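Local coordinates for KauB (Pseudomonas aeruginosa PAO1, PDB 6B4R), which catalyses the NAD(P)+-dependent oxidation of aldehydes to carboxylic acids, accepting a broad range of aldehydes, among them probably aminoaldehydes, at residues Ala69-Trp75 / Ile212-Val216; Arg83-Ile88 / Ala132-Lys137; Phe90-Leu95 / Ala124-Arg129; Ala148-Val153 / Ala492-Leu497. All coordinates share one frame; numbering follows the deposited sequence.

Contact 1 of 4, residues Ala69-Trp75 / Ile212-Val216; sequences AFDSGAW and IPKGV. With EDO (1,2-ethanediol), chain E.
W75 and I212 form the dense end of this contact, where a single aromatic side chain gathers three aliphatic ones. The I212 CD1 methyl lies over one face of the indole, a CH-pi contact 3.8 Å from CD1 to the centroid of the six-membered ring of W75. P213 and V216 meet the indole obliquely, P213 CD reaching W75 CE3 at 3.6 Å and V216 CG1 reaching W75 CD1 at 3.5 Å. With CG anti to the backbone N (chi1 -180°), the indole extends inward, and its NE1 is held by L182 O. The A69 methyl is just as close to the facing loop, its CB 3.6 Å from G215 O. Residues 212-216 are the helix-to-strand loop of a beta-alpha-beta crossover from strand 187-191 through helix 198-210 to the parallel strand 217-219, turning from P213 to V216 as a type II beta turn with G215 at positive phi. Toward solvent the packing thins: A74 CB touches P213 CB at only 4.1 Å. G73, also at positive phi, takes the chain out of helix 56-72, and S72 OG folds back to A69 O at 2.7 Å. Further out, exposed D71 accepts a weak hydrogen bond from ethanediol.

Contact 2 of 4, residues Arg83-Ile88 / Ala132-Lys137; sequences RKQTMI and AEAIDK
The ammonium of K84 is gripped by two acids: D136, whose OD2 lies 2.6 Å from K84 NZ, and an acidic side chain of a neighbouring chain. NZ meets OD2 on its syn side, 23° out of the carboxylate plane. K84 reaches this point by running straight through CG and CD and then bending at chi3 (65°), its methylenes passing along the A132 carbonyl. The other carboxylate oxygen, D136 OD1, takes K137 NZ at 2.8 Å from above the plane. K137 NZ also donates nearly end-on to E133 O, again at 2.8 Å, so its curled chain folds back on the backbone of E133. Two lysines thus share one carboxylate in a salt-bridge network, which would be expected to favour the charged form of D136. Beside it lies a small apolar patch, where A132 CB touches both M87 CB (3.7 Å) and I88 CG1 (3.9 Å). I135 reaches across separately, its CD1 against the K84 backbone and its CG2 3.6 Å from R83 NH2, a nitrogen that donates to A183 O. Helices 80-96 and 113-133 meet here, helix 170-183 packs on M87 and I135 through L182 and A183, and a neighbouring chain meets the K84, E133 and K137 side.

Contact 3 of 4, residues Phe90-Leu95 / Ala124-Arg129; sequences FADLLL and AANSLR
A91 and A125 bring two helices together in an almost antiparallel pair. The axes of 90-95 and 124-129 approach to 8.4 Å and their directions differ by 170°, a spacing that small side chains permit: A91 CB sits 3.5 Å from A125 O, and the two CA atoms are 4.7 Å apart.

Apolar packing fills one flank. L128 CD1 lies over one face of the F90 ring, offset toward the rim, in a CH-pi contact 4.0 Å from the ring centroid. The same methyl meets L94 CD2 at 3.7 Å, the two leucines crossing at about a right angle, so one methyl serves both F90 and L94. On the other flank, L95 CD2 covers A125 CB at 3.7 Å.

The ionic part belongs to R129 and D92. Extended as far as CD and then bent at chi3 (-75°), R129 turns its guanidinium across the A91 methyl, which lies over the centre of one face. NH2 donates to D92 OD1 at 2.6 Å; the oxygen lies in the guanidinium plane and is met nearly end-on, with the carboxylate turned 31° from that plane. L95 CD1 also borders the guanidinium edge, 3.5 Å from NH2.

Behind the leucines stands helix 170-183, with C175 touching L94, A124 and L128, while helix 198-210 adjoins F90. The helix pair therefore turns its apolar side into the domain and carries its salt bridge between two partly exposed residues, where alanine and leucine methyls cover one face and part of the edge of the guanidinium.

Contact 4 of 4, residues Ala148-Val153 / Ala492-Leu497; sequences AELGLV and ATWIKL
E149, with CG anti to the backbone N (chi1 -163°) and the chain extended beyond, sends its carboxylate to the edge of W494, whose indole (chi1 -109°) lies back across the neighbouring strand. The two strands, 149-153 and 492-496, form an antiparallel ladder in the protruding oligomerisation sheet of the aldehyde dehydrogenase fold. Over G151 the indole finds no side chain: G151 CA stands 3.4 Å from the centroid of the six-membered ring of W494, a CH-pi contact. V153 CG2 meets the ring in its plane, 4.0 Å from W494 CZ3. E149 OE2 is hydrogen-bonded to a polar side chain of a neighbouring chain. On the opposite face L150 and I495 lie side by side, L150 CD2 4.0 Å from I495 CD1, and there L150 and L152 pack on L152 of a second subunit. Backbone bonds join the hydrogen-bonded pairs, among them I495 N to L150 O at 2.7 Å, and L497 N to A148 O continues the series. Residues 492-495 also pair in parallel with a strand of that same neighbouring chain, extending the sheet. Near V153 one water bridges the strands, donating to L152 O at 3.1 Å and lying 2.7 Å from T493 OG1.

From the N terminus, the end of helix 56-72 opens the span that contact 1 closes against the loop before strand 217-219. Within it helix 80-96 begins, and its early turns join the end of helix 113-133 in contact 2; contact 3, formed by later turns of one helix and earlier turns of the other, lies within contact 2 in turn. Contacts 2 and 3 thus pair the two helices along their length, and contacts 1 and 2 touch where W75 packs on R83, T86 and M87. Contact 4 begins at residue 148, inside the span of contact 1, and closes only at the C terminus, so the two cross. It ties the chain's end to the intersubunit sheet.

Contact 1 of 4, residues Ala69-Trp75 / Ile212-Val216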
loop_
_atom_site.group_PDB
_atom_site.type_symbol
_atom_site.label_atom_id
_atom_site.label_comp_id
_atom_site.label_asym_id
_atom_site.label_seq_id
_atom_site.Cartn_x
_atom_site.Cartn_y
_atom_site.Cartn_z
ATOM N N ALA A 69 -21.902 7.696 23.285
ATOM C CA ALA A 69 -21.419 8.657 22.301
ATOM C C ALA A 69 -20.978 7.942 21.032
ATOM O O ALA A 69 -21.196 8.429 19.923
ATOM C CB ALA A 69 -20.276 9.475 22.878
ATOM N N PHE A 70 -20.361 6.777 21.198
ATOM C CA PHE A 70 -19.907 6.002 20.054
ATOM C C PHE A 70 -21.089 5.454 19.261
ATOM O O PHE A 70 -21.131 5.577 18.037
ATOM C CB PHE A 70 -18.991 4.857 20.497
ATOM C CG PHE A 70 -18.548 3.972 19.368
ATOM C CD1 PHE A 70 -17.539 4.375 18.507
ATOM C CD2 PHE A 70 -19.149 2.740 19.159
ATOM C CE1 PHE A 70 -17.137 3.566 17.458
ATOM C CE2 PHE A 70 -18.751 1.927 18.111
ATOM C CZ PHE A 70 -17.743 2.340 17.260
ATOM N N ASP A 71 -22.046 4.853 19.963
ATOM C CA ASP A 71 -23.222 4.271 19.322
ATOM C C ASP A 71 -24.103 5.316 18.640
ATOM O O ASP A 71 -24.735 5.032 17.623
ATOM C CB ASP A 71 -24.045 3.466 20.329
ATOM C CG ASP A 71 -23.381 2.156 20.713
ATOM O OD1 ASP A 71 -22.713 1.548 19.851
ATOM O OD2 ASP A 71 -23.532 1.730 21.875
ATOM N N SER A 72 -24.140 6.524 19.198
ATOM C CA SER A 72 -24.936 7.606 18.625
ATOM C C SER A 72 -24.430 7.987 17.236
ATOM O O SER A 72 -25.207 8.393 16.376
ATOM C CB SER A 72 -24.922 8.832 19.537
ATOM O OG SER A 72 -23.647 9.451 19.543
ATOM N N GLY A 73 -23.124 7.856 17.026
ATOM C CA GLY A 73 -22.532 8.104 15.725
ATOM C C GLY A 73 -22.228 9.566 15.462
ATOM O O GLY A 73 -21.906 9.942 14.335
ATOM N N ALA A 74 -22.328 10.391 16.501
ATOM C CA ALA A 74 -22.062 11.821 16.378
ATOM C C ALA A 74 -20.625 12.085 15.939
ATOM O O ALA A 74 -20.330 13.104 15.314
ATOM C CB ALA A 74 -22.347 12.526 17.694
ATOM N N TRP A 75 -19.734 11.161 16.272
ATOM C CA TRP A 75 -18.336 11.280 15.893
ATOM C C TRP A 75 -17.897 10.073 15.065
ATOM O O TRP A 75 -17.188 10.220 14.070
ATOM C CB TRP A 75 -17.461 11.433 17.138
ATOM C CG TRP A 75 -16.008 11.574 16.832
ATOM C CD1 TRP A 75 -15.032 10.649 17.057
ATOM C CD2 TRP A 75 -15.363 12.702 16.229
ATOM N NE1 TRP A 75 -13.816 11.134 16.637
ATOM C CE2 TRP A 75 -13.993 12.393 16.125
ATOM C CE3 TRP A 75 -15.812 13.945 15.770
ATOM C CZ2 TRP A 75 -13.066 13.280 15.582
ATOM C CZ3 TRP A 75 -14.889 14.825 15.230
ATOM C CH2 TRP A 75 -13.532 14.487 15.140
ATOM N N ILE A 212 -15.298 18.445 18.935
ATOM C CA ILE A 212 -15.436 17.067 19.388
ATOM C C ILE A 212 -16.687 16.952 20.252
ATOM O O ILE A 212 -16.804 17.633 21.272
ATOM C CB ILE A 212 -14.225 16.609 20.227
ATOM C CG1 ILE A 212 -12.915 16.801 19.460
ATOM C CG2 ILE A 212 -14.393 15.156 20.652
ATOM C CD1 ILE A 212 -12.767 15.891 18.270
ATOM N N PRO A 213 -17.627 16.088 19.845
ATOM C CA PRO A 213 -18.892 15.895 20.563
ATOM C C PRO A 213 -18.688 15.459 22.013
ATOM O O PRO A 213 -17.629 14.939 22.367
ATOM C CB PRO A 213 -19.577 14.778 19.769
ATOM C CG PRO A 213 -18.973 14.857 18.404
ATOM C CD PRO A 213 -17.546 15.252 18.635
ATOM N N LYS A 214 -19.705 15.681 22.839
ATOM C CA LYS A 214 -19.665 15.303 24.244
ATOM C C LYS A 214 -19.521 13.795 24.404
ATOM O O LYS A 214 -20.113 13.019 23.653
ATOM C CB LYS A 214 -20.937 15.776 24.952
ATOM C CG LYS A 214 -21.208 17.265 24.808
ATOM C CD LYS A 214 -22.560 17.651 25.387
ATOM C CE LYS A 214 -22.693 17.225 26.841
ATOM N NZ LYS A 214 -23.863 17.880 27.510
ATOM N N GLY A 215 -18.724 13.385 25.385
ATOM C CA GLY A 215 -18.580 11.979 25.710
ATOM C C GLY A 215 -17.645 11.206 24.803
ATOM O O GLY A 215 -17.414 10.016 25.015
ATOM N N VAL A 216 -17.104 11.874 23.791
ATOM C CA VAL A 216 -16.180 11.225 22.869
ATOM C C VAL A 216 -14.761 11.226 23.437
ATOM O O VAL A 216 -13.988 10.293 23.212
ATOM C CB VAL A 216 -16.217 11.886 21.476
ATOM C CG1 VAL A 216 -15.220 11.224 20.533
ATOM C CG2 VAL A 216 -17.625 11.806 20.900
HETATM C C1 EDO E . -24.788 -1.550 18.124
HETATM O O1 EDO E . -24.838 -0.503 19.101
HETATM C C2 EDO E . -26.183 -2.137 17.946
HETATM O O2 EDO E . -26.140 -3.169 16.955
#

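Contact 2 of 4, residues Arg83-Ile88 / Ala132-Lys137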
loop_
_atom_site.group_PDB
_atom_site.type_symbol
_atom_site.label_atom_id
_atom_site.label_comp_id
_atom_site.label_asym_id
_atom_site.label_seq_id
_atom_site.Cartn_x
_atom_site.Cartn_y
_atom_site.Cartn_z
ATOM N N ARG A 83 -14.027 14.949 10.346
ATOM C CA ARG A 83 -13.252 14.573 11.522
ATOM C C ARG A 83 -11.858 15.176 11.400
ATOM O O ARG A 83 -11.263 15.600 12.391
ATOM C CB ARG A 83 -13.159 13.051 11.670
ATOM C CG ARG A 83 -14.490 12.351 11.902
ATOM C CD ARG A 83 -14.297 11.004 12.594
ATOM N NE ARG A 83 -13.257 10.193 11.964
ATOM C CZ ARG A 83 -13.471 9.342 10.963
ATOM N NH1 ARG A 83 -14.691 9.186 10.469
ATOM N NH2 ARG A 83 -12.463 8.647 10.455
ATOM N N LYS A 84 -11.350 15.209 10.171
ATOM C CA LYS A 84 -10.059 15.814 9.878
ATOM C C LYS A 84 -10.053 17.296 10.230
ATOM O O LYS A 84 -9.120 17.786 10.862
ATOM C CB LYS A 84 -9.712 15.639 8.400
ATOM C CG LYS A 84 -8.509 16.452 7.948
ATOM C CD LYS A 84 -8.137 16.150 6.505
ATOM C CE LYS A 84 -9.235 16.586 5.547
ATOM N NZ LYS A 84 -8.844 16.389 4.124
ATOM N N GLN A 85 -11.101 18.003 9.818
ATOM C CA GLN A 85 -11.199 19.440 10.047
ATOM C C GLN A 85 -11.360 19.775 11.525
ATOM O O GLN A 85 -10.846 20.787 12.001
ATOM C CB GLN A 85 -12.361 20.030 9.248
ATOM C CG GLN A 85 -12.128 20.059 7.748
ATOM C CD GLN A 85 -13.403 20.298 6.968
ATOM O OE1 GLN A 85 -14.486 20.407 7.545
ATOM N NE2 GLN A 85 -13.283 20.378 5.648
ATOM N N THR A 86 -12.076 18.922 12.250
ATOM C CA THR A 86 -12.305 19.147 13.672
ATOM C C THR A 86 -11.013 18.998 14.469
ATOM O O THR A 86 -10.721 19.802 15.354
ATOM C CB THR A 86 -13.368 18.184 14.233
ATOM O OG1 THR A 86 -14.574 18.306 13.469
ATOM C CG2 THR A 86 -13.663 18.498 15.695
ATOM N N MET A 87 -10.236 17.972 14.143
ATOM C CA MET A 87 -9.009 17.693 14.879
ATOM C C MET A 87 -7.912 18.699 14.564
ATOM O O MET A 87 -7.002 18.904 15.368
ATOM C CB MET A 87 -8.521 16.272 14.608
ATOM C CG MET A 87 -9.445 15.192 15.142
ATOM S SD MET A 87 -8.628 13.591 15.210
ATOM C CE MET A 87 -7.338 13.931 16.409
ATOM N N ILE A 88 -7.992 19.322 13.393
ATOM C CA ILE A 88 -7.053 20.382 13.053
ATOM C C ILE A 88 -7.327 21.601 13.932
ATOM O O ILE A 88 -6.399 22.240 14.434
ATOM C CB ILE A 88 -7.107 20.747 11.556
ATOM C CG1 ILE A 88 -6.542 19.599 10.716
ATOM C CG2 ILE A 88 -6.316 22.014 11.284
ATOM C CD1 ILE A 88 -6.565 19.850 9.227
ATOM N N ALA A 132 -4.695 13.919 11.851
ATOM C CA ALA A 132 -5.906 14.463 11.246
ATOM C C ALA A 132 -5.779 14.506 9.727
ATOM O O ALA A 132 -6.687 14.095 9.006
ATOM C CB ALA A 132 -6.190 15.856 11.793
ATOM N N GLU A 133 -4.640 15.003 9.251
ATOM C CA GLU A 133 -4.380 15.119 7.820
ATOM C C GLU A 133 -4.382 13.767 7.118
ATOM O O GLU A 133 -4.663 13.683 5.924
ATOM C CB GLU A 133 -3.031 15.802 7.582
ATOM C CG GLU A 133 -2.954 17.240 8.062
ATOM C CD GLU A 133 -1.535 17.773 8.061
ATOM O OE1 GLU A 133 -0.597 16.969 7.867
ATOM O OE2 GLU A 133 -1.355 18.994 8.254
ATOM N N ALA A 134 -4.062 12.714 7.865
ATOM C CA ALA A 134 -3.879 11.387 7.285
ATOM C C ALA A 134 -5.175 10.592 7.151
ATOM O O ALA A 134 -5.200 9.564 6.476
ATOM C CB ALA A 134 -2.870 10.599 8.106
ATOM N N ILE A 135 -6.239 11.069 7.792
ATOM C CA ILE A 135 -7.512 10.346 7.845
ATOM C C ILE A 135 -8.054 9.929 6.476
ATOM O O ILE A 135 -8.420 8.771 6.272
ATOM C CB ILE A 135 -8.598 11.164 8.578
ATOM C CG1 ILE A 135 -8.180 11.446 10.022
ATOM C CG2 ILE A 135 -9.931 10.430 8.557
ATOM C CD1 ILE A 135 -9.164 12.317 10.785
ATOM N N ASP A 136 -8.102 10.870 5.540
ATOM C CA ASP A 136 -8.667 10.585 4.223
ATOM C C ASP A 136 -7.603 10.285 3.173
ATOM O O ASP A 136 -7.875 10.338 1.975
ATOM C CB ASP A 136 -9.573 11.730 3.759
ATOM C CG ASP A 136 -8.886 13.079 3.813
ATOM O OD1 ASP A 136 -7.837 13.191 4.483
ATOM O OD2 ASP A 136 -9.401 14.031 3.188
ATOM N N LYS A 137 -6.394 9.967 3.625
ATOM C CA LYS A 137 -5.321 9.584 2.712
ATOM C C LYS A 137 -5.118 8.077 2.768
ATOM O O LYS A 137 -4.413 7.501 1.939
ATOM C CB LYS A 137 -4.015 10.304 3.058
ATOM C CG LYS A 137 -4.149 11.811 3.215
ATOM C CD LYS A 137 -4.773 12.449 1.981
ATOM C CE LYS A 137 -4.834 13.965 2.108
ATOM N NZ LYS A 137 -5.581 14.394 3.326
#

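Contact 3 of 4, residues Phe90-Leu95 / Ala124-Arg129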
loop_
_atom_site.group_PDB
_atom_site.type_symbol
_atom_site.label_atom_id
_atom_site.label_comp_id
_atom_site.label_asym_id
_atom_site.label_seq_id
_atom_site.Cartn_x
_atom_site.Cartn_y
_atom_site.Cartn_z
ATOM N N PHE A 90 -8.627 21.364 16.821
ATOM C CA PHE A 90 -8.150 20.879 18.110
ATOM C C PHE A 90 -6.648 21.130 18.216
ATOM O O PHE A 90 -6.154 21.579 19.251
ATOM C CB PHE A 90 -8.458 19.385 18.252
ATOM C CG PHE A 90 -8.213 18.830 19.632
ATOM C CD1 PHE A 90 -8.049 19.669 20.723
ATOM C CD2 PHE A 90 -8.146 17.461 19.834
ATOM C CE1 PHE A 90 -7.821 19.156 21.987
ATOM C CE2 PHE A 90 -7.918 16.941 21.098
ATOM C CZ PHE A 90 -7.756 17.791 22.175
ATOM N N ALA A 91 -5.929 20.848 17.134
ATOM C CA ALA A 91 -4.488 21.066 17.092
ATOM C C ALA A 91 -4.155 22.551 17.183
ATOM O O ALA A 91 -3.210 22.941 17.868
ATOM C CB ALA A 91 -3.901 20.467 15.826
ATOM N N ASP A 92 -4.942 23.374 16.494
ATOM C CA ASP A 92 -4.759 24.822 16.522
ATOM C C ASP A 92 -5.026 25.404 17.909
ATOM O O ASP A 92 -4.361 26.348 18.329
ATOM C CB ASP A 92 -5.657 25.504 15.488
ATOM C CG ASP A 92 -5.259 25.176 14.060
ATOM O OD1 ASP A 92 -4.105 24.745 13.844
ATOM O OD2 ASP A 92 -6.099 25.356 13.153
ATOM N N LEU A 93 -6.001 24.835 18.613
ATOM C CA LEU A 93 -6.334 25.292 19.960
ATOM C C LEU A 93 -5.204 25.021 20.953
ATOM O O LEU A 93 -4.985 25.803 21.878
ATOM C CB LEU A 93 -7.644 24.661 20.443
ATOM C CG LEU A 93 -8.930 25.278 19.884
ATOM C CD1 LEU A 93 -10.158 24.592 20.455
ATOM C CD2 LEU A 93 -8.976 26.774 20.169
ATOM N N LEU A 94 -4.493 23.913 20.760
ATOM C CA LEU A 94 -3.326 23.609 21.584
ATOM C C LEU A 94 -2.247 24.667 21.384
ATOM O O LEU A 94 -1.556 25.057 22.327
ATOM C CB LEU A 94 -2.769 22.226 21.244
ATOM C CG LEU A 94 -3.220 21.055 22.119
ATOM C CD1 LEU A 94 -4.731 20.896 22.093
ATOM C CD2 LEU A 94 -2.537 19.770 21.684
ATOM N N LEU A 95 -2.106 25.124 20.144
ATOM C CA LEU A 95 -1.133 26.153 19.809
ATOM C C LEU A 95 -1.557 27.518 20.346
ATOM O O LEU A 95 -0.714 28.323 20.737
ATOM C CB LEU A 95 -0.921 26.221 18.295
ATOM C CG LEU A 95 -0.126 25.070 17.675
ATOM C CD1 LEU A 95 0.071 25.288 16.185
ATOM C CD2 LEU A 95 1.217 24.916 18.378
ATOM N N ALA A 124 3.117 17.908 20.199
ATOM C CA ALA A 124 1.803 17.357 20.510
ATOM C C ALA A 124 0.747 17.904 19.558
ATOM O O ALA A 124 -0.114 17.165 19.081
ATOM C CB ALA A 124 1.429 17.652 21.956
ATOM N N ALA A 125 0.822 19.201 19.281
ATOM C CA ALA A 125 -0.076 19.824 18.318
ATOM C C ALA A 125 0.143 19.249 16.917
ATOM O O ALA A 125 -0.815 18.952 16.200
ATOM C CB ALA A 125 0.116 21.332 18.313
ATOM N N ASN A 126 1.405 19.087 16.533
ATOM C CA ASN A 126 1.732 18.526 15.226
ATOM C C ASN A 126 1.305 17.064 15.098
ATOM O O ASN A 126 0.930 16.614 14.017
ATOM C CB ASN A 126 3.224 18.675 14.932
ATOM C CG ASN A 126 3.620 18.052 13.608
ATOM O OD1 ASN A 126 3.297 18.576 12.542
ATOM N ND2 ASN A 126 4.333 16.933 13.669
ATOM N N SER A 127 1.358 16.333 16.205
ATOM C CA SER A 127 0.944 14.934 16.222
ATOM C C SER A 127 -0.554 14.791 15.973
ATOM O O SER A 127 -0.990 13.885 15.261
ATOM C CB SER A 127 1.314 14.282 17.554
ATOM O OG SER A 127 0.872 12.938 17.592
ATOM N N LEU A 128 -1.339 15.684 16.571
ATOM C CA LEU A 128 -2.778 15.703 16.339
ATOM C C LEU A 128 -3.070 16.133 14.907
ATOM O O LEU A 128 -3.900 15.531 14.222
ATOM C CB LEU A 128 -3.473 16.656 17.314
ATOM C CG LEU A 128 -3.481 16.298 18.801
ATOM C CD1 LEU A 128 -4.308 17.313 19.577
ATOM C CD2 LEU A 128 -4.018 14.895 19.015
ATOM N N ARG A 129 -2.376 17.176 14.461
ATOM C CA ARG A 129 -2.560 17.707 13.117
ATOM C C ARG A 129 -2.214 16.671 12.049
ATOM O O ARG A 129 -2.969 16.483 11.096
ATOM C CB ARG A 129 -1.728 18.979 12.918
ATOM C CG ARG A 129 -1.894 19.615 11.546
ATOM C CD ARG A 129 -1.070 20.890 11.403
ATOM N NE ARG A 129 -1.660 22.007 12.135
ATOM C CZ ARG A 129 -1.198 22.473 13.290
ATOM N NH1 ARG A 129 -0.125 21.927 13.849
ATOM N NH2 ARG A 129 -1.807 23.491 13.882
#

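Contact 4 of 4, residues Ala148-Val153 / Ala492-Leu497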
loop_
_atom_site.group_PDB
_atom_site.type_symbol
_atom_site.label_atom_id
_atom_site.label_comp_id
_atom_site.label_asym_id
_atom_site.label_seq_id
_atom_site.Cartn_x
_atom_site.Cartn_y
_atom_site.Cartn_z
ATOM N N ALA A 148 -17.652 -12.822 -10.553
ATOM C CA ALA A 148 -18.981 -12.682 -9.966
ATOM C C ALA A 148 -18.925 -12.558 -8.445
ATOM O O ALA A 148 -19.812 -13.040 -7.740
ATOM C CB ALA A 148 -19.864 -13.852 -10.371
ATOM N N GLU A 149 -17.885 -11.900 -7.944
ATOM C CA GLU A 149 -17.684 -11.777 -6.507
ATOM C C GLU A 149 -16.912 -10.502 -6.180
ATOM O O GLU A 149 -16.017 -10.099 -6.924
ATOM C CB GLU A 149 -16.941 -13.009 -5.975
ATOM C CG GLU A 149 -17.032 -13.205 -4.470
ATOM C CD GLU A 149 -16.533 -14.570 -4.027
ATOM O OE1 GLU A 149 -15.906 -15.276 -4.845
ATOM O OE2 GLU A 149 -16.772 -14.941 -2.858
ATOM N N LEU A 150 -17.272 -9.866 -5.069
ATOM C CA LEU A 150 -16.592 -8.655 -4.618
ATOM C C LEU A 150 -16.093 -8.820 -3.187
ATOM O O LEU A 150 -16.874 -9.095 -2.275
ATOM C CB LEU A 150 -17.521 -7.442 -4.720
ATOM C CG LEU A 150 -16.989 -6.103 -4.203
ATOM C CD1 LEU A 150 -15.782 -5.636 -5.008
ATOM C CD2 LEU A 150 -18.084 -5.046 -4.216
ATOM N N GLY A 151 -14.789 -8.651 -2.998
ATOM C CA GLY A 151 -14.178 -8.832 -1.694
ATOM C C GLY A 151 -13.585 -7.553 -1.136
ATOM O O GLY A 151 -12.555 -7.074 -1.605
ATOM N N LEU A 152 -14.243 -7.002 -0.124
ATOM C CA LEU A 152 -13.800 -5.766 0.499
ATOM C C LEU A 152 -13.122 -6.042 1.832
ATOM O O LEU A 152 -13.629 -6.807 2.653
ATOM C CB LEU A 152 -14.990 -4.831 0.722
ATOM C CG LEU A 152 -15.835 -4.504 -0.509
ATOM C CD1 LEU A 152 -16.999 -3.602 -0.129
ATOM C CD2 LEU A 152 -14.977 -3.857 -1.586
ATOM N N VAL A 153 -11.971 -5.415 2.046
ATOM C CA VAL A 153 -11.286 -5.511 3.325
ATOM C C VAL A 153 -11.170 -4.117 3.922
ATOM O O VAL A 153 -10.304 -3.337 3.532
ATOM C CB VAL A 153 -9.890 -6.141 3.181
ATOM C CG1 VAL A 153 -9.236 -6.294 4.545
ATOM C CG2 VAL A 153 -9.988 -7.488 2.480
ATOM N N ALA A 492 -13.673 -8.419 6.548
ATOM C CA ALA A 492 -13.676 -8.968 5.200
ATOM C C ALA A 492 -15.104 -9.191 4.712
ATOM O O ALA A 492 -15.759 -10.159 5.100
ATOM C CB ALA A 492 -12.885 -10.262 5.148
ATOM N N THR A 493 -15.582 -8.287 3.860
ATOM C CA THR A 493 -16.924 -8.396 3.302
ATOM C C THR A 493 -16.897 -9.034 1.916
ATOM O O THR A 493 -16.542 -8.385 0.933
ATOM C CB THR A 493 -17.613 -7.023 3.205
ATOM O OG1 THR A 493 -17.611 -6.390 4.490
ATOM C CG2 THR A 493 -19.048 -7.180 2.724
ATOM N N TRP A 494 -17.278 -10.305 1.845
ATOM C CA TRP A 494 -17.287 -11.028 0.578
ATOM C C TRP A 494 -18.697 -11.123 0.007
ATOM O O TRP A 494 -19.553 -11.829 0.541
ATOM C CB TRP A 494 -16.671 -12.421 0.742
ATOM C CG TRP A 494 -15.334 -12.558 0.077
ATOM C CD1 TRP A 494 -15.000 -13.424 -0.926
ATOM C CD2 TRP A 494 -14.153 -11.794 0.355
ATOM N NE1 TRP A 494 -13.684 -13.252 -1.283
ATOM C CE2 TRP A 494 -13.142 -12.257 -0.512
ATOM C CE3 TRP A 494 -13.851 -10.766 1.256
ATOM C CZ2 TRP A 494 -11.853 -11.727 -0.507
ATOM C CZ3 TRP A 494 -12.571 -10.239 1.259
ATOM C CH2 TRP A 494 -11.587 -10.721 0.383
ATOM N N ILE A 495 -18.921 -10.402 -1.087
ATOM C CA ILE A 495 -20.243 -10.287 -1.688
ATOM C C ILE A 495 -20.348 -11.120 -2.957
ATOM O O ILE A 495 -19.614 -10.895 -3.919
ATOM C CB ILE A 495 -20.554 -8.823 -2.047
ATOM C CG1 ILE A 495 -20.267 -7.911 -0.854
ATOM C CG2 ILE A 495 -21.995 -8.680 -2.521
ATOM C CD1 ILE A 495 -20.263 -6.444 -1.204
ATOM N N LYS A 496 -21.266 -12.079 -2.956
ATOM C CA LYS A 496 -21.525 -12.884 -4.142
ATOM C C LYS A 496 -22.473 -12.149 -5.087
ATOM O O LYS A 496 -23.585 -11.783 -4.706
ATOM C CB LYS A 496 -22.097 -14.249 -3.754
ATOM C CG LYS A 496 -22.429 -15.146 -4.938
ATOM C CD LYS A 496 -22.706 -16.576 -4.494
ATOM C CE LYS A 496 -21.501 -17.482 -4.730
ATOM N NZ LYS A 496 -20.264 -17.001 -4.048
ATOM N N LEU A 497 -22.021 -11.928 -6.317
ATOM C CA LEU A 497 -22.813 -11.205 -7.306
ATOM C C LEU A 497 -23.479 -12.166 -8.283
ATOM O O LEU A 497 -24.703 -12.177 -8.418
ATOM C CB LEU A 497 -21.935 -10.210 -8.063
ATOM C CG LEU A 497 -21.191 -9.196 -7.193
ATOM C CD1 LEU A 497 -20.268 -8.333 -8.035
ATOM C CD2 LEU A 497 -22.179 -8.337 -6.425
HETATM O O HOH W 1 -15.247 -5.038 4.639
#